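Local atomic coordinates of Lic11098 (Leptospira interrogans serogroup Icterohaemorrhagiae serovar copenhageni, PDB entry 4U08), a protein that is of unknown function but, as a curved leucine-rich repeat protein of a pathogenic spirochaete, may act as a virulence factor, perhaps by binding other molecules. Residues A[26-31]-A[47-52]; A[70-75]-A[91-96]; A[263-268]-A[286-291]. One frame throughout, in Å; residues are numbered along the deposited sequence.

Contact 1 of 3, residues A[26-31]-A[47-52]; sequences NLSGSK and LLNLDD
Leu27 lays its isobutyl group alongside that of Leu50, both pointing the same way, with Leu27 CD1 3.8 Å from Leu50 CD2. The pair illustrates the principle of the leucine-rich repeat solenoid: equivalent leucines 23 residues apart fall into register and stack coil upon coil in the buried interior. In each of them CG stands opposite the carbonyl carbon (chi1 -56° in Leu27), which keeps the two branches in step. The backbones follow the same register. Asn26 pairs with Asn49 in a parallel bridge, and Leu27 N donates to Asn49 O at 2.8 Å. Beyond the strand the chains stay together as turns: Gly29 N binds Asp51 O at 3.1 Å, while Ser28 CA and Gly29 CA bring C-H groups against the carbonyl oxygens of Asp51 and Asp52. Asn49 shapes its own turn, because its OD1 accepts from Asp51 N at 3.1 Å, an Asx turn. Asn53, the consensus asparagine that follows strand 47-49, donates its amide to both Leu27 O and Leu50 O, a rung of the asparagine ladder known from this fold. Asp51 sends its carboxylate onward to Ser74 N. At the far end a single water bridges the coils, accepting from Lys31 N at 3.0 Å and donating to Asp52 O.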
loop_
_atom_site.group_PDB
_atom_site.type_symbol
_atom_site.label_atom_id
_atom_site.label_comp_id
_atom_site.label_asym_id
_atom_site.label_seq_id
_atom_site.Cartn_x
_atom_site.Cartn_y
_atom_site.Cartn_z
ATOM N N ASN A 26 22.454 -22.442 6.986
ATOM C CA ASN A 26 21.999 -21.889 5.723
ATOM C C ASN A 26 22.043 -22.943 4.627
ATOM O O ASN A 26 23.109 -23.225 4.085
ATOM C CB ASN A 26 22.826 -20.635 5.338
ATOM C CG ASN A 26 22.279 -19.828 4.169
ATOM O OD1 ASN A 26 22.773 -18.744 3.857
ATOM N ND2 ASN A 26 21.270 -20.326 3.478
ATOM N N LEU A 27 20.873 -23.485 4.269
ATOM C CA LEU A 27 20.773 -24.494 3.215
ATOM C C LEU A 27 20.000 -23.988 2.001
ATOM O O LEU A 27 19.575 -24.805 1.178
ATOM C CB LEU A 27 20.147 -25.807 3.750
ATOM C CG LEU A 27 20.806 -26.489 4.959
ATOM C CD1 LEU A 27 19.994 -27.692 5.408
ATOM C CD2 LEU A 27 22.236 -26.920 4.663
ATOM N N SER A 28 19.824 -22.645 1.871
ATOM C CA SER A 28 19.077 -22.062 0.750
ATOM C C SER A 28 19.692 -22.405 -0.603
ATOM O O SER A 28 20.914 -22.531 -0.702
ATOM C CB SER A 28 18.956 -20.539 0.851
ATOM O OG SER A 28 18.984 -19.943 2.131
ATOM N N GLY A 29 18.833 -22.525 -1.623
ATOM C CA GLY A 29 19.204 -22.806 -3.008
ATOM C C GLY A 29 20.166 -23.963 -3.192
ATOM O O GLY A 29 21.123 -23.846 -3.961
ATOM N N SER A 30 19.937 -25.074 -2.462
ATOM C CA SER A 30 20.788 -26.264 -2.518
ATOM C C SER A 30 20.047 -27.492 -3.084
ATOM O O SER A 30 20.506 -28.622 -2.896
ATOM C CB SER A 30 21.399 -26.554 -1.145
ATOM O OG SER A 30 20.426 -26.995 -0.213
ATOM N N LYS A 31 18.909 -27.266 -3.791
ATOM C CA LYS A 31 18.053 -28.309 -4.380
ATOM C C LYS A 31 17.693 -29.417 -3.349
ATOM O O LYS A 31 17.648 -30.607 -3.681
ATOM C CB LYS A 31 18.661 -28.875 -5.685
ATOM C CG LYS A 31 18.714 -27.863 -6.829
ATOM C CD LYS A 31 19.294 -28.450 -8.119
ATOM C CE LYS A 31 20.793 -28.268 -8.244
ATOM N NZ LYS A 31 21.315 -28.843 -9.510
ATOM N N LEU A 47 18.779 -19.937 13.792
ATOM C CA LEU A 47 18.267 -19.582 12.474
ATOM C C LEU A 47 18.490 -20.725 11.496
ATOM O O LEU A 47 19.618 -21.229 11.339
ATOM C CB LEU A 47 18.888 -18.250 11.953
ATOM C CG LEU A 47 18.233 -17.616 10.715
ATOM C CD1 LEU A 47 18.342 -16.101 10.761
ATOM C CD2 LEU A 47 18.830 -18.154 9.400
ATOM N N LEU A 48 17.408 -21.114 10.827
ATOM C CA LEU A 48 17.437 -22.172 9.845
ATOM C C LEU A 48 16.907 -21.622 8.534
ATOM O O LEU A 48 15.751 -21.207 8.456
ATOM C CB LEU A 48 16.617 -23.388 10.352
ATOM C CG LEU A 48 16.431 -24.563 9.387
ATOM C CD1 LEU A 48 17.777 -25.106 8.893
ATOM C CD2 LEU A 48 15.603 -25.663 10.035
ATOM N N ASN A 49 17.765 -21.575 7.515
ATOM C CA ASN A 49 17.358 -21.067 6.222
ATOM C C ASN A 49 17.219 -22.212 5.224
ATOM O O ASN A 49 18.208 -22.827 4.825
ATOM C CB ASN A 49 18.303 -19.954 5.734
ATOM C CG ASN A 49 17.763 -19.164 4.570
ATOM O OD1 ASN A 49 16.830 -19.578 3.875
ATOM N ND2 ASN A 49 18.369 -18.028 4.287
ATOM N N LEU A 50 15.974 -22.504 4.840
ATOM C CA LEU A 50 15.630 -23.569 3.896
ATOM C C LEU A 50 14.990 -23.006 2.623
ATOM O O LEU A 50 14.386 -23.756 1.852
ATOM C CB LEU A 50 14.700 -24.598 4.580
ATOM C CG LEU A 50 15.260 -25.340 5.808
ATOM C CD1 LEU A 50 14.220 -26.269 6.403
ATOM C CD2 LEU A 50 16.505 -26.137 5.455
ATOM N N ASP A 51 15.129 -21.678 2.398
ATOM C CA ASP A 51 14.553 -20.963 1.257
ATOM C C ASP A 51 15.020 -21.495 -0.076
ATOM O O ASP A 51 16.154 -21.951 -0.186
ATOM C CB ASP A 51 14.919 -19.470 1.303
ATOM C CG ASP A 51 14.253 -18.635 2.384
ATOM O OD1 ASP A 51 13.259 -19.112 2.986
ATOM O OD2 ASP A 51 14.723 -17.503 2.624
ATOM N N ASP A 52 14.165 -21.383 -1.105
ATOM C CA ASP A 52 14.477 -21.754 -2.487
ATOM C C ASP A 52 14.994 -23.186 -2.602
ATOM O O ASP A 52 16.137 -23.394 -2.993
ATOM C CB ASP A 52 15.492 -20.757 -3.095
ATOM C CG ASP A 52 15.017 -19.319 -3.151
ATOM O OD1 ASP A 52 14.744 -18.836 -4.262
ATOM O OD2 ASP A 52 14.987 -18.656 -2.088
HETATM O O HOH W 1 17.334 -25.010 -5.026
#

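Contact 2 of 3, residues A[70-75]-A[91-96]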
loop_
_atom_site.group_PDB
_atom_site.type_symbol
_atom_site.label_atom_id
_atom_site.label_comp_id
_atom_site.label_asym_id
_atom_site.label_seq_id
_atom_site.Cartn_x
_atom_site.Cartn_y
_atom_site.Cartn_z
ATOM N N GLN A 70 14.168 -18.141 14.129
ATOM C CA GLN A 70 13.764 -17.845 12.757
ATOM C C GLN A 70 13.791 -19.077 11.873
ATOM O O GLN A 70 14.817 -19.768 11.782
ATOM C CB GLN A 70 14.648 -16.739 12.129
ATOM C CG GLN A 70 14.536 -15.378 12.812
ATOM C CD GLN A 70 15.172 -14.269 12.007
ATOM O OE1 GLN A 70 15.192 -14.275 10.768
ATOM N NE2 GLN A 70 15.640 -13.255 12.693
ATOM N N LEU A 71 12.660 -19.331 11.197
ATOM C CA LEU A 71 12.533 -20.437 10.277
ATOM C C LEU A 71 12.130 -19.896 8.908
ATOM O O LEU A 71 11.004 -19.421 8.736
ATOM C CB LEU A 71 11.538 -21.494 10.822
ATOM C CG LEU A 71 11.278 -22.725 9.951
ATOM C CD1 LEU A 71 12.571 -23.482 9.643
ATOM C CD2 LEU A 71 10.280 -23.651 10.624
ATOM N N HIS A 72 13.076 -19.930 7.953
ATOM C CA HIS A 72 12.888 -19.447 6.581
ATOM C C HIS A 72 12.616 -20.660 5.690
ATOM O O HIS A 72 13.489 -21.508 5.499
ATOM C CB HIS A 72 14.123 -18.640 6.109
ATOM C CG HIS A 72 14.396 -17.423 6.941
ATOM N ND1 HIS A 72 14.107 -16.153 6.473
ATOM C CD2 HIS A 72 14.895 -17.322 8.196
ATOM C CE1 HIS A 72 14.441 -15.326 7.454
ATOM N NE2 HIS A 72 14.920 -15.981 8.509
ATOM N N LEU A 73 11.385 -20.774 5.200
ATOM C CA LEU A 73 10.961 -21.905 4.384
ATOM C C LEU A 73 10.288 -21.456 3.097
ATOM O O LEU A 73 9.482 -22.192 2.523
ATOM C CB LEU A 73 9.979 -22.753 5.196
ATOM C CG LEU A 73 10.559 -23.876 6.014
ATOM C CD1 LEU A 73 9.528 -24.390 6.975
ATOM C CD2 LEU A 73 11.020 -25.006 5.118
ATOM N N SER A 74 10.616 -20.255 2.646
ATOM C CA SER A 74 10.022 -19.671 1.464
ATOM C C SER A 74 10.487 -20.355 0.195
ATOM O O SER A 74 11.572 -20.937 0.162
ATOM C CB SER A 74 10.337 -18.176 1.399
ATOM O OG SER A 74 9.901 -17.524 2.580
ATOM N N LYS A 75 9.663 -20.278 -0.849
ATOM C CA LYS A 75 9.957 -20.796 -2.181
ATOM C C LYS A 75 10.350 -22.291 -2.170
ATOM O O LYS A 75 11.432 -22.676 -2.609
ATOM C CB LYS A 75 10.999 -19.902 -2.901
ATOM C CG LYS A 75 10.556 -18.444 -3.046
ATOM C CD LYS A 75 11.641 -17.557 -3.644
ATOM C CE LYS A 75 12.255 -16.640 -2.615
ATOM N NZ LYS A 75 13.397 -15.863 -3.167
ATOM N N LEU A 91 10.366 -19.512 18.546
ATOM C CA LEU A 91 10.148 -19.001 17.197
ATOM C C LEU A 91 9.483 -17.613 17.201
ATOM O O LEU A 91 8.418 -17.425 17.800
ATOM C CB LEU A 91 9.347 -19.990 16.352
ATOM C CG LEU A 91 9.512 -19.873 14.824
ATOM C CD1 LEU A 91 10.928 -20.239 14.365
ATOM C CD2 LEU A 91 8.523 -20.746 14.117
ATOM N N GLN A 92 10.167 -16.638 16.586
ATOM C CA GLN A 92 9.677 -15.263 16.457
ATOM C C GLN A 92 9.298 -14.943 15.025
ATOM O O GLN A 92 8.465 -14.073 14.790
ATOM C CB GLN A 92 10.733 -14.274 16.954
ATOM C CG GLN A 92 10.884 -14.284 18.473
ATOM C CD GLN A 92 12.087 -13.510 18.970
ATOM O OE1 GLN A 92 13.144 -13.434 18.318
ATOM N NE2 GLN A 92 11.958 -12.956 20.169
ATOM N N LYS A 93 9.910 -15.623 14.061
ATOM C CA LYS A 93 9.655 -15.360 12.658
ATOM C C LYS A 93 9.434 -16.666 11.917
ATOM O O LYS A 93 10.267 -17.568 11.995
ATOM C CB LYS A 93 10.850 -14.580 12.062
ATOM C CG LYS A 93 10.519 -13.661 10.901
ATOM C CD LYS A 93 11.780 -13.060 10.237
ATOM C CE LYS A 93 12.489 -11.987 11.041
ATOM N NZ LYS A 93 11.694 -10.736 11.169
ATOM N N LEU A 94 8.313 -16.772 11.197
ATOM C CA LEU A 94 8.022 -17.955 10.399
ATOM C C LEU A 94 7.704 -17.501 8.993
ATOM O O LEU A 94 6.680 -16.850 8.773
ATOM C CB LEU A 94 6.898 -18.810 11.050
ATOM C CG LEU A 94 6.403 -20.046 10.281
ATOM C CD1 LEU A 94 7.528 -21.030 9.980
ATOM C CD2 LEU A 94 5.241 -20.736 11.031
ATOM N N LYS A 95 8.603 -17.808 8.045
ATOM C CA LYS A 95 8.464 -17.392 6.647
ATOM C C LYS A 95 8.138 -18.562 5.727
ATOM O O LYS A 95 8.972 -19.436 5.502
ATOM C CB LYS A 95 9.697 -16.587 6.168
ATOM C CG LYS A 95 9.871 -15.282 6.949
ATOM C CD LYS A 95 11.050 -14.446 6.474
ATOM C CE LYS A 95 10.615 -13.256 5.652
ATOM N NZ LYS A 95 11.732 -12.301 5.421
ATOM N N LEU A 96 6.910 -18.580 5.202
ATOM C CA LEU A 96 6.415 -19.665 4.362
ATOM C C LEU A 96 5.875 -19.185 3.043
ATOM O O LEU A 96 5.092 -19.904 2.412
ATOM C CB LEU A 96 5.315 -20.428 5.126
ATOM C CG LEU A 96 5.790 -21.256 6.322
ATOM C CD1 LEU A 96 4.687 -21.448 7.312
ATOM C CD2 LEU A 96 6.326 -22.588 5.877
#
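Gln70 and Lys93 run alongside each other from adjacent parallel strands, the carboxamide of Gln70 resting on the lysine's bent aliphatic chain with OE1 3.6 Å from Lys93 CE. The same OE1 accepts from His72 NE2 at 2.8 Å, on a lone pair in the carboxamide plane and almost in the plane of the imidazole. This bond links two residues on one face of the strand and limits rotation of the ring. In His72 a chi1 of -61° swings the ring back beside the backbone N and next to Lys95, whose CD approaches ND1 obliquely at 3.5 Å. The Lys95 ammonium and the Asp51 carboxylate both lie near ND1, and their effects on the ring's charge would probably oppose each other.

The reverse face carries the repeat's leucines into the interior. Leu71 and Leu94 lie side by side, Leu71 CD2 3.9 Å from Leu94 CD1, while Leu91 CD1 reaches the CB of Leu71. Two residues on, past the strand ends, Leu73 CB meets Leu96 CD2. Between the faces the axes of strands 70-72 and 93-95 approach to 5.0 Å, nearly parallel, and the strands are joined by backbone bonds from Leu71 N to Lys93 O, from Lys95 N to Leu71 O and from Leu73 N to Lys95 O. Ser74 OG is buried here with no hydrogen-bonding partner. On one flank strand 47-49 packs against Gln70, Leu71 and His72; on the other, strand 116-118 meets Leu94 and Lys95, and its Glu116 forms a salt bridge with Lys93 NZ.

Contact 3 of 3, residues A[263-268]-A[286-291]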
loop_
_atom_site.group_PDB
_atom_site.type_symbol
_atom_site.label_atom_id
_atom_site.label_comp_id
_atom_site.label_asym_id
_atom_site.label_seq_id
_atom_site.Cartn_x
_atom_site.Cartn_y
_atom_site.Cartn_z
ATOM N N THR A 263 -16.949 12.806 -10.073
ATOM C CA THR A 263 -17.438 13.917 -10.901
ATOM C C THR A 263 -17.195 15.231 -10.181
ATOM O O THR A 263 -16.947 16.255 -10.828
ATOM C CB THR A 263 -18.915 13.714 -11.295
ATOM O OG1 THR A 263 -19.704 13.521 -10.121
ATOM C CG2 THR A 263 -19.107 12.539 -12.238
ATOM N N THR A 264 -17.220 15.195 -8.838
ATOM C CA THR A 264 -16.971 16.388 -8.024
ATOM C C THR A 264 -16.198 16.001 -6.749
ATOM O O THR A 264 -16.149 14.813 -6.385
ATOM C CB THR A 264 -18.280 17.178 -7.638
ATOM O OG1 THR A 264 -18.967 16.543 -6.562
ATOM C CG2 THR A 264 -19.225 17.448 -8.803
ATOM N N LEU A 265 -15.631 17.015 -6.069
ATOM C CA LEU A 265 -14.930 16.810 -4.801
ATOM C C LEU A 265 -15.685 17.547 -3.717
ATOM O O LEU A 265 -16.103 18.690 -3.962
ATOM C CB LEU A 265 -13.475 17.326 -4.846
ATOM C CG LEU A 265 -12.532 16.641 -5.838
ATOM C CD1 LEU A 265 -11.231 17.411 -5.929
ATOM C CD2 LEU A 265 -12.318 15.114 -5.502
ATOM N N PRO A 266 -15.806 16.986 -2.480
ATOM C CA PRO A 266 -16.507 17.744 -1.412
ATOM C C PRO A 266 -15.728 19.020 -1.090
ATOM O O PRO A 266 -14.506 19.020 -1.256
ATOM C CB PRO A 266 -16.492 16.767 -0.216
ATOM C CG PRO A 266 -15.385 15.813 -0.500
ATOM C CD PRO A 266 -15.363 15.660 -2.000
ATOM N N LYS A 267 -16.409 20.103 -0.655
ATOM C CA LYS A 267 -15.725 21.351 -0.263
ATOM C C LYS A 267 -14.748 21.096 0.907
ATOM O O LYS A 267 -13.731 21.777 1.023
ATOM C CB LYS A 267 -16.721 22.461 0.110
ATOM C CG LYS A 267 -17.681 22.116 1.258
ATOM C CD LYS A 267 -18.596 23.292 1.617
ATOM C CE LYS A 267 -19.397 23.025 2.866
ATOM N NZ LYS A 267 -20.142 24.226 3.303
ATOM N N GLU A 268 -15.053 20.088 1.741
ATOM C CA GLU A 268 -14.257 19.702 2.921
ATOM C C GLU A 268 -12.854 19.189 2.569
ATOM O O GLU A 268 -12.024 19.058 3.467
ATOM C CB GLU A 268 -15.012 18.667 3.785
ATOM C CG GLU A 268 -16.243 19.222 4.491
ATOM C CD GLU A 268 -17.488 19.395 3.631
ATOM O OE1 GLU A 268 -17.499 18.921 2.472
ATOM O OE2 GLU A 268 -18.454 20.019 4.117
ATOM N N THR A 286 -15.795 17.680 -13.475
ATOM C CA THR A 286 -16.303 18.770 -14.296
ATOM C C THR A 286 -15.902 20.104 -13.675
ATOM O O THR A 286 -15.697 21.082 -14.385
ATOM C CB THR A 286 -17.822 18.603 -14.519
ATOM O OG1 THR A 286 -18.432 18.328 -13.264
ATOM C CG2 THR A 286 -18.143 17.446 -15.469
ATOM N N THR A 287 -15.661 20.120 -12.360
ATOM C CA THR A 287 -15.242 21.338 -11.650
ATOM C C THR A 287 -14.351 21.009 -10.413
ATOM O O THR A 287 -14.395 19.873 -9.951
ATOM C CB THR A 287 -16.516 22.127 -11.226
ATOM O OG1 THR A 287 -16.122 23.424 -10.793
ATOM C CG2 THR A 287 -17.328 21.413 -10.124
ATOM N N LEU A 288 -13.567 21.982 -9.894
ATOM C CA LEU A 288 -12.824 21.825 -8.624
ATOM C C LEU A 288 -13.425 22.809 -7.631
ATOM O O LEU A 288 -13.681 23.954 -8.022
ATOM C CB LEU A 288 -11.317 22.101 -8.729
ATOM C CG LEU A 288 -10.484 21.184 -9.604
ATOM C CD1 LEU A 288 -9.069 21.716 -9.694
ATOM C CD2 LEU A 288 -10.482 19.732 -9.075
ATOM N N PRO A 289 -13.615 22.436 -6.336
ATOM C CA PRO A 289 -14.141 23.419 -5.373
ATOM C C PRO A 289 -13.148 24.551 -5.121
ATOM O O PRO A 289 -11.936 24.342 -5.280
ATOM C CB PRO A 289 -14.344 22.578 -4.110
ATOM C CG PRO A 289 -13.368 21.445 -4.227
ATOM C CD PRO A 289 -13.312 21.135 -5.683
ATOM N N GLU A 290 -13.630 25.745 -4.715
ATOM C CA GLU A 290 -12.734 26.878 -4.398
ATOM C C GLU A 290 -11.775 26.512 -3.233
ATOM O O GLU A 290 -10.657 27.019 -3.154
ATOM C CB GLU A 290 -13.522 28.161 -4.076
ATOM C CG GLU A 290 -14.416 28.088 -2.845
ATOM C CD GLU A 290 -15.258 29.321 -2.562
ATOM O OE1 GLU A 290 -16.506 29.224 -2.637
ATOM O OE2 GLU A 290 -14.671 30.383 -2.250
ATOM N N ASN A 291 -12.224 25.584 -2.377
ATOM C CA ASN A 291 -11.521 25.071 -1.196
ATOM C C ASN A 291 -10.206 24.367 -1.510
ATOM O O ASN A 291 -9.399 24.168 -0.597
ATOM C CB ASN A 291 -12.449 24.142 -0.430
ATOM C CG ASN A 291 -13.781 24.775 -0.079
ATOM O OD1 ASN A 291 -13.983 25.215 1.058
ATOM N ND2 ASN A 291 -14.702 24.877 -1.075
HETATM O O HOH W 2 -15.658 19.601 -7.491
#
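Leu265 turns its CB toward the next coil and meets it at two levels. Its CB lies 3.9 Å from Pro289 CD, and deeper down its CD1 comes within 4.0 Å of Leu288 CD2, the two leucines pointing the same way into the interior. Pro289, the second large contributor, faces back across the gap: the CG of its ring sits close to the carbonyl oxygens of both Leu265 and Pro266, so that the puckered, apolar ring packs over the backbone of the preceding coil rather than bonding to it.

Leu265-Pro266 and Leu288-Pro289 occupy the same place in successive leucine-rich repeats, on the connection that carries the chain from its concave-face strand into a short 3-10 segment on the convex side. Here one direct hydrogen bond joins the two segments, from Thr286 N to Thr263 O at 3.2 Å. Farther along, a water bridges the two coils, accepting from Leu265 N at 3.0 Å and donating to Thr287 O.

Lys267 completes the trio, at the start of its 3-10 segment. A chi1 of 58° tucks CG over its own backbone, and from there the extended chain leads its ammonium away from the next coil, leaving the near end of the residue to make the contact. Asn291 points at it: Asn291 CB lies 3.1 Å from Lys267 O, a tight approach, and the amide lies beside the lysine's CB, with Asn291 ND2 3.4 Å from that carbon.

Overall arrangement
The three contacts come in series along one solenoid, each joining corresponding parts of successive repeats. Contacts 1 and 2 are immediate neighbours, their centres 11 Å apart: strands 47-49 and 70-72 lie side by side, and Leu50 N probably bonds to His72 O at 2.8 Å. They cover strands of the concave side near the N-terminal end and the turns that follow them. Contact 3 lies beyond the centre of the chain, its own centre about 55 Å from that of contact 1 and 48 Å from that of contact 2, and it joins connections between strands instead. Strand pairing on one side and looser packing elsewhere fit the curvature of the arc.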